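Side-chain contacts in kinesin-like protein Nod (Drosophila melanogaster, PDB 3DC4), which hydrolyses ATP and binds microtubules as a nonmotile kinesin, and is required for segregating non-exchange chromosomes in meiosis: residues D76-Q80 with A81-P85; E123-G126 with I127-A131; C317-S320 with E321-T325. All coordinates share one frame; numbering follows the deposited sequence.

Contact 1 of 3, residues D76-Q80 with A81-P85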
loop_
_atom_site.group_PDB
_atom_site.type_symbol
_atom_site.label_atom_id
_atom_site.label_comp_id
_atom_site.label_asym_id
_atom_site.label_seq_id
_atom_site.Cartn_x
_atom_site.Cartn_y
_atom_site.Cartn_z
ATOM N N ASP A 76 9.858 11.540 5.213
ATOM C CA ASP A 76 9.209 12.747 4.716
ATOM C C ASP A 76 9.312 12.859 3.200
ATOM O O ASP A 76 8.308 13.071 2.515
ATOM C CB ASP A 76 9.819 13.992 5.372
ATOM C CG ASP A 76 9.332 15.283 4.739
ATOM O OD1 ASP A 76 10.071 15.867 3.920
ATOM O OD2 ASP A 76 8.205 15.712 5.048
ATOM N N GLU A 77 10.523 12.716 2.674
ATOM C CA GLU A 77 10.721 12.801 1.233
ATOM C C GLU A 77 9.950 11.730 0.484
ATOM O O GLU A 77 9.273 12.009 -0.503
ATOM C CB GLU A 77 12.205 12.675 0.882
ATOM C CG GLU A 77 12.901 14.004 0.675
ATOM C CD GLU A 77 12.188 14.869 -0.353
ATOM O OE1 GLU A 77 12.046 14.433 -1.519
ATOM O OE2 GLU A 77 11.765 15.989 0.011
ATOM N N MET A 78 10.069 10.493 0.949
ATOM C CA MET A 78 9.383 9.382 0.315
ATOM C C MET A 78 7.875 9.614 0.290
ATOM O O MET A 78 7.225 9.406 -0.734
ATOM C CB MET A 78 9.723 8.082 1.048
ATOM C CG MET A 78 9.097 6.836 0.438
ATOM S SD MET A 78 7.512 6.401 1.198
ATOM C CE MET A 78 6.339 6.885 -0.045
ATOM N N TYR A 79 7.327 10.061 1.415
ATOM C CA TYR A 79 5.892 10.326 1.514
ATOM C C TYR A 79 5.490 11.477 0.586
ATOM O O TYR A 79 4.522 11.379 -0.159
ATOM C CB TYR A 79 5.516 10.671 2.964
ATOM C CG TYR A 79 4.132 11.271 3.096
ATOM C CD1 TYR A 79 2.990 10.479 2.980
ATOM C CD2 TYR A 79 3.963 12.647 3.250
ATOM C CE1 TYR A 79 1.717 11.042 3.004
ATOM C CE2 TYR A 79 2.689 13.220 3.273
ATOM C CZ TYR A 79 1.574 12.408 3.144
ATOM O OH TYR A 79 0.320 12.964 3.115
ATOM N N GLN A 80 6.244 12.569 0.637
ATOM C CA GLN A 80 5.943 13.721 -0.196
ATOM C C GLN A 80 5.966 13.380 -1.685
ATOM O O GLN A 80 5.109 13.820 -2.432
ATOM C CB GLN A 80 6.931 14.854 0.098
ATOM C CG GLN A 80 6.840 15.368 1.522
ATOM C CD GLN A 80 5.658 16.279 1.754
ATOM O OE1 GLN A 80 5.040 16.256 2.820
ATOM N NE2 GLN A 80 5.355 17.116 0.768
ATOM N N ALA A 81 6.939 12.586 -2.114
ATOM C CA ALA A 81 7.048 12.229 -3.521
ATOM C C ALA A 81 6.058 11.181 -3.985
ATOM O O ALA A 81 5.503 11.279 -5.075
ATOM C CB ALA A 81 8.462 11.743 -3.832
ATOM N N LEU A 82 5.822 10.183 -3.146
ATOM C CA LEU A 82 4.971 9.079 -3.533
ATOM C C LEU A 82 3.522 9.065 -3.091
ATOM O O LEU A 82 2.648 8.625 -3.844
ATOM C CB LEU A 82 5.634 7.784 -3.072
ATOM C CG LEU A 82 5.026 6.487 -3.589
ATOM C CD1 LEU A 82 5.274 6.389 -5.094
ATOM C CD2 LEU A 82 5.655 5.317 -2.859
ATOM N N ILE A 83 3.248 9.552 -1.890
ATOM C CA ILE A 83 1.891 9.488 -1.378
ATOM C C ILE A 83 1.113 10.793 -1.317
ATOM O O ILE A 83 -0.071 10.816 -1.635
ATOM C CB ILE A 83 1.907 8.827 0.017
ATOM C CG1 ILE A 83 2.644 7.486 -0.067
ATOM C CG2 ILE A 83 0.490 8.618 0.528
ATOM C CD1 ILE A 83 1.918 6.402 -0.880
ATOM N N LEU A 84 1.772 11.874 -0.922
ATOM C CA LEU A 84 1.099 13.163 -0.823
ATOM C C LEU A 84 0.205 13.462 -2.032
ATOM O O LEU A 84 -0.939 13.893 -1.867
ATOM C CB LEU A 84 2.123 14.290 -0.635
ATOM C CG LEU A 84 1.502 15.684 -0.507
ATOM C CD1 LEU A 84 0.603 15.741 0.724
ATOM C CD2 LEU A 84 2.603 16.730 -0.417
ATOM N N PRO A 85 0.703 13.228 -3.259
ATOM C CA PRO A 85 -0.112 13.495 -4.451
ATOM C C PRO A 85 -1.454 12.760 -4.440
ATOM O O PRO A 85 -2.439 13.244 -4.992
ATOM C CB PRO A 85 0.785 13.033 -5.597
ATOM C CG PRO A 85 2.159 13.352 -5.070
ATOM C CD PRO A 85 2.066 12.828 -3.645
#

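Contact 2 of 3, residues E123-G126 with I127-A131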
loop_
_atom_site.group_PDB
_atom_site.type_symbol
_atom_site.label_atom_id
_atom_site.label_comp_id
_atom_site.label_asym_id
_atom_site.label_seq_id
_atom_site.Cartn_x
_atom_site.Cartn_y
_atom_site.Cartn_z
ATOM N N GLU A 123 10.832 11.735 12.926
ATOM C CA GLU A 123 11.415 11.539 11.601
ATOM C C GLU A 123 11.228 10.126 11.046
ATOM O O GLU A 123 11.434 9.893 9.857
ATOM C CB GLU A 123 12.914 11.864 11.615
ATOM C CG GLU A 123 13.759 10.862 12.388
ATOM C CD GLU A 123 15.253 11.062 12.177
ATOM O OE1 GLU A 123 16.018 10.867 13.142
ATOM O OE2 GLU A 123 15.663 11.402 11.046
ATOM N N HIS A 124 10.843 9.191 11.906
ATOM C CA HIS A 124 10.653 7.804 11.501
ATOM C C HIS A 124 9.195 7.448 11.224
ATOM O O HIS A 124 8.892 6.329 10.819
ATOM C CB HIS A 124 11.230 6.877 12.570
ATOM C CG HIS A 124 12.713 7.004 12.734
ATOM N ND1 HIS A 124 13.604 6.628 11.752
ATOM C CD2 HIS A 124 13.462 7.476 13.760
ATOM C CE1 HIS A 124 14.837 6.863 12.166
ATOM N NE2 HIS A 124 14.778 7.377 13.380
ATOM N N LEU A 125 8.297 8.401 11.453
ATOM C CA LEU A 125 6.876 8.184 11.203
ATOM C C LEU A 125 6.682 7.819 9.737
ATOM O O LEU A 125 7.269 8.449 8.851
ATOM C CB LEU A 125 6.084 9.447 11.538
ATOM C CG LEU A 125 5.996 9.765 13.034
ATOM C CD1 LEU A 125 5.399 11.151 13.224
ATOM C CD2 LEU A 125 5.144 8.704 13.729
ATOM N N GLY A 126 5.841 6.817 9.500
ATOM C CA GLY A 126 5.588 6.341 8.153
ATOM C C GLY A 126 4.446 6.967 7.372
ATOM O O GLY A 126 3.896 8.012 7.742
ATOM N N ILE A 127 4.078 6.305 6.280
ATOM C CA ILE A 127 3.026 6.796 5.402
ATOM C C ILE A 127 1.662 6.984 6.041
ATOM O O ILE A 127 1.046 8.019 5.829
ATOM C CB ILE A 127 2.886 5.886 4.168
ATOM C CG1 ILE A 127 4.115 6.078 3.278
ATOM C CG2 ILE A 127 1.607 6.210 3.411
ATOM C CD1 ILE A 127 4.202 5.118 2.099
ATOM N N LEU A 128 1.187 6.009 6.811
ATOM C CA LEU A 128 -0.127 6.121 7.438
ATOM C C LEU A 128 -0.333 7.389 8.259
ATOM O O LEU A 128 -1.241 8.170 7.981
ATOM C CB LEU A 128 -0.408 4.904 8.327
ATOM C CG LEU A 128 -1.290 3.790 7.757
ATOM C CD1 LEU A 128 -1.353 2.622 8.749
ATOM C CD2 LEU A 128 -2.700 4.326 7.493
ATOM N N PRO A 129 0.513 7.618 9.276
ATOM C CA PRO A 129 0.331 8.828 10.081
ATOM C C PRO A 129 0.502 10.130 9.304
ATOM O O PRO A 129 -0.172 11.113 9.598
ATOM C CB PRO A 129 1.360 8.659 11.200
ATOM C CG PRO A 129 2.454 7.876 10.530
ATOM C CD PRO A 129 1.693 6.854 9.724
ATOM N N ARG A 130 1.387 10.143 8.312
ATOM C CA ARG A 130 1.597 11.357 7.531
ATOM C C ARG A 130 0.399 11.641 6.641
ATOM O O ARG A 130 -0.037 12.789 6.511
ATOM C CB ARG A 130 2.861 11.239 6.679
ATOM C CG ARG A 130 4.127 11.066 7.503
ATOM C CD ARG A 130 5.369 10.970 6.640
ATOM N NE ARG A 130 6.533 10.722 7.481
ATOM C CZ ARG A 130 7.236 11.674 8.083
ATOM N NH1 ARG A 130 6.904 12.948 7.920
ATOM N NH2 ARG A 130 8.248 11.352 8.884
ATOM N N ALA A 131 -0.138 10.592 6.030
ATOM C CA ALA A 131 -1.293 10.744 5.158
ATOM C C ALA A 131 -2.490 11.251 5.951
ATOM O O ALA A 131 -3.164 12.189 5.539
ATOM C CB ALA A 131 -1.632 9.423 4.517
#

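Contact 3 of 3, residues C317-S320 with E321-T325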
loop_
_atom_site.group_PDB
_atom_site.type_symbol
_atom_site.label_atom_id
_atom_site.label_comp_id
_atom_site.label_asym_id
_atom_site.label_seq_id
_atom_site.Cartn_x
_atom_site.Cartn_y
_atom_site.Cartn_z
ATOM N N CYS A 317 23.589 -11.373 0.025
ATOM C CA CYS A 317 22.922 -12.620 0.397
ATOM C C CYS A 317 21.440 -12.642 0.029
ATOM O O CYS A 317 20.828 -13.710 -0.049
ATOM C CB CYS A 317 23.074 -12.885 1.908
ATOM S SG CYS A 317 22.294 -11.635 2.995
ATOM N N ASP A 318 20.865 -11.469 -0.202
ATOM C CA ASP A 318 19.454 -11.385 -0.558
ATOM C C ASP A 318 19.253 -11.080 -2.036
ATOM O O ASP A 318 18.142 -10.748 -2.444
ATOM C CB ASP A 318 18.767 -10.291 0.261
ATOM C CG ASP A 318 18.916 -10.498 1.750
ATOM O OD1 ASP A 318 18.671 -11.632 2.213
ATOM O OD2 ASP A 318 19.264 -9.529 2.455
ATOM N N LEU A 319 20.311 -11.214 -2.833
ATOM C CA LEU A 319 20.248 -10.916 -4.264
ATOM C C LEU A 319 19.067 -11.549 -4.980
ATOM O O LEU A 319 18.363 -10.888 -5.739
ATOM C CB LEU A 319 21.540 -11.369 -4.960
ATOM C CG LEU A 319 21.525 -11.087 -6.463
ATOM C CD1 LEU A 319 21.370 -9.583 -6.689
ATOM C CD2 LEU A 319 22.817 -11.589 -7.117
ATOM N N SER A 320 18.856 -12.835 -4.732
ATOM C CA SER A 320 17.780 -13.573 -5.375
ATOM C C SER A 320 16.395 -13.011 -5.046
ATOM O O SER A 320 15.544 -12.879 -5.923
ATOM C CB SER A 320 17.861 -15.039 -4.960
ATOM O OG SER A 320 16.984 -15.834 -5.726
ATOM N N GLU A 321 16.175 -12.690 -3.779
ATOM C CA GLU A 321 14.893 -12.139 -3.358
ATOM C C GLU A 321 14.730 -10.741 -3.942
ATOM O O GLU A 321 13.652 -10.351 -4.386
ATOM C CB GLU A 321 14.819 -12.085 -1.830
ATOM C CG GLU A 321 14.823 -13.459 -1.164
ATOM C CD GLU A 321 13.759 -14.387 -1.735
ATOM O OE1 GLU A 321 12.740 -13.883 -2.257
ATOM O OE2 GLU A 321 13.931 -15.626 -1.657
ATOM N N THR A 322 15.817 -9.986 -3.943
ATOM C CA THR A 322 15.791 -8.638 -4.491
ATOM C C THR A 322 15.433 -8.687 -5.977
ATOM O O THR A 322 14.563 -7.943 -6.433
ATOM C CB THR A 322 17.151 -7.960 -4.278
ATOM O OG1 THR A 322 17.305 -7.673 -2.881
ATOM C CG2 THR A 322 17.263 -6.659 -5.067
ATOM N N LEU A 323 16.089 -9.566 -6.732
ATOM C CA LEU A 323 15.799 -9.689 -8.163
ATOM C C LEU A 323 14.338 -10.047 -8.408
ATOM O O LEU A 323 13.708 -9.536 -9.338
ATOM C CB LEU A 323 16.700 -10.756 -8.800
ATOM C CG LEU A 323 18.156 -10.297 -8.963
ATOM C CD1 LEU A 323 19.030 -11.437 -9.477
ATOM C CD2 LEU A 323 18.197 -9.123 -9.936
ATOM N N SER A 324 13.800 -10.943 -7.590
ATOM C CA SER A 324 12.408 -11.367 -7.741
ATOM C C SER A 324 11.467 -10.185 -7.556
ATOM O O SER A 324 10.517 -9.989 -8.319
ATOM C CB SER A 324 12.087 -12.468 -6.724
ATOM O OG SER A 324 12.841 -13.642 -6.991
ATOM N N THR A 325 11.766 -9.389 -6.542
ATOM C CA THR A 325 10.968 -8.218 -6.224
ATOM C C THR A 325 11.031 -7.176 -7.344
ATOM O O THR A 325 10.009 -6.616 -7.743
ATOM C CB THR A 325 11.462 -7.607 -4.899
ATOM O OG1 THR A 325 11.180 -8.502 -3.816
ATOM C CG2 THR A 325 10.778 -6.292 -4.626
HETATM O O HOH W 1 18.024 -14.461 -1.907
HETATM O O HOH W 2 14.406 -16.628 -4.966
#

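Contact 1 of 3, residues D76-Q80 with A81-P85
The carbonyl oxygen of Tyr79 takes two backbone bonds at once: Ile83 N donates to Tyr79 O at 2.8 Å, and Leu84 N donates to the same oxygen at 2.9 Å. The two donors arrive from opposite faces of the carbonyl plane, and the Leu84 bond is the straighter, with an N-H...O angle of 171°. The first is an ordinary helical i+4 bond; the second, from i+5, closes a pi-turn just before Pro85, which has no amide proton. The Tyr79 ring is part of this turn. With CG anti to the backbone N (chi1 166°), the ring leans forward along the helix, one face passing over Leu84 N near its rim, while Ile83 CB meets Tyr79 CD1 obliquely at 3.6 Å. Cut back to alanine, this position would probably lose the cover over the Leu84 amide, open a gap beside Ile83 and leave Asp134, hydrogen-bonded through OD2 to the Tyr79 hydroxyl, without that partner. On another side of the turn the chain of Met78 bends at chi2 and chi3 and presses its methyl on Leu82, where Met78 CE comes within 3.2 Å of Leu82 CB, a tight fit. Met78 and Ile83 also pack on Ile127 of helix 127-141, Leu84 reaches Asp134 and Arg138 of that helix, and on strand 67-69 Met78 rests on Phe69 and Leu82 on His67.

Contact 2 of 3, residues E123-G126 with I127-A131
The Arg130 guanidinium presents its edge to two carbonyls, Leu125 O and Glu123 O, both near its plane, while Gly126 O lies obliquely to it. This is the start of helix 127-141 in the kinesin motor domain: Gly126 is the N-cap, and an arginine from the first turn folds back over the residues leading in. Arg130 NE donates to Leu125 O at 2.8 Å, and NH2 adds a weak bond to that same Leu125 O at 3.1 Å, so one carbonyl is gripped by NE and, weakly, by NH2. The NE donor stands 49° above the carbonyl plane. Arg130 gets there because CG is anti to its carbonyl carbon (chi1 -62°) and the chain then runs extended to NE, passing close over the N-cap carbonyl, with Arg130 CG 3.1 Å from Gly126 O. Beyond the two segments, the arginine packs on Gln75, Asp76 and Tyr79 of helix 75-82. Gly126 O also receives the first helical bond, weakly, from Arg130 N at 3.3 Å. Pro129 fits in this opening turn, where no amide proton is needed from it; CG and CD of its ring lie against Gly126 O, Pro129 CG at 3.1 Å. Ile127 bonds through the backbone to Ser111 and Leu128 to Met112, tying the helix start to the end of helix 108-112. Leu125 CB rests on Pro129 CG at 4.1 Å.

Contact 3 of 3, residues C317-S320 with E321-T325
Glu321 comes first, its CB set against the carbonyl of Asp318, 3.6 Å from Asp318 O. Glu321 N donates to a water at 3.2 Å, which in turn donates weakly to Cys317 O and so continues the helical bonding one step back. A bend at chi2 turns the carboxylate to where a second water, 2.8 Å from Ser320 OG, donates weakly to Glu321 OE2. At Thr322 the regular helical bonds begin, with Thr322 N donating to Asp318 O at 2.9 Å, nearly along the C=O axis (168°). This is the first turn of helix 319-335, the last helix modelled in the motor domain. Asp318 holds its N-cap position, yet its side chain caps nothing. Instead Asp318 OD2 bonds to Ser313 OG, and the Thr322 hydroxyl is hydrogen-bonded to the Ser313 carbonyl, which couples the helix to the chain just after strand 305-312. Leu323 follows, with Leu323 N on Leu319 O at 2.8 Å. One turn apart, the two leucines meet obliquely, Leu323 CD1 lying 3.9 Å from Leu319 CG, and both pack on Val58 and Asp59. Ser324 N then donates to Ser320 O at 3.1 Å, and the Ser324 hydroxyl stands near that same carbonyl. Thr325 N bonds to the Glu321 carbonyl, while the Thr325 side chain packs on Ala310 and Ile312 of strand 305-312.

From the N terminus the three contacts come in series, none nested in or crossing another, and each closes only a turn of chain. Contact 1 joins helix 75-82 to helix 84-92; contact 2 leads the loop after helix 108-112 into helix 127-141. These two meet directly: Met78 CE and Ile83 CG1 pack on Ile127 CD1, and the Tyr79 hydroxyl lies over the backbone of Arg130 and Ala131, so helices 75-82 and 127-141 pack against each other, with the Met78 side chain about 8 Å from the bound ADP. Contact 3, whose centre lies about 25 Å from that of contact 1 and 27 Å from that of contact 2, starts helix 319-335, which packs on strands 55-58 and 305-312.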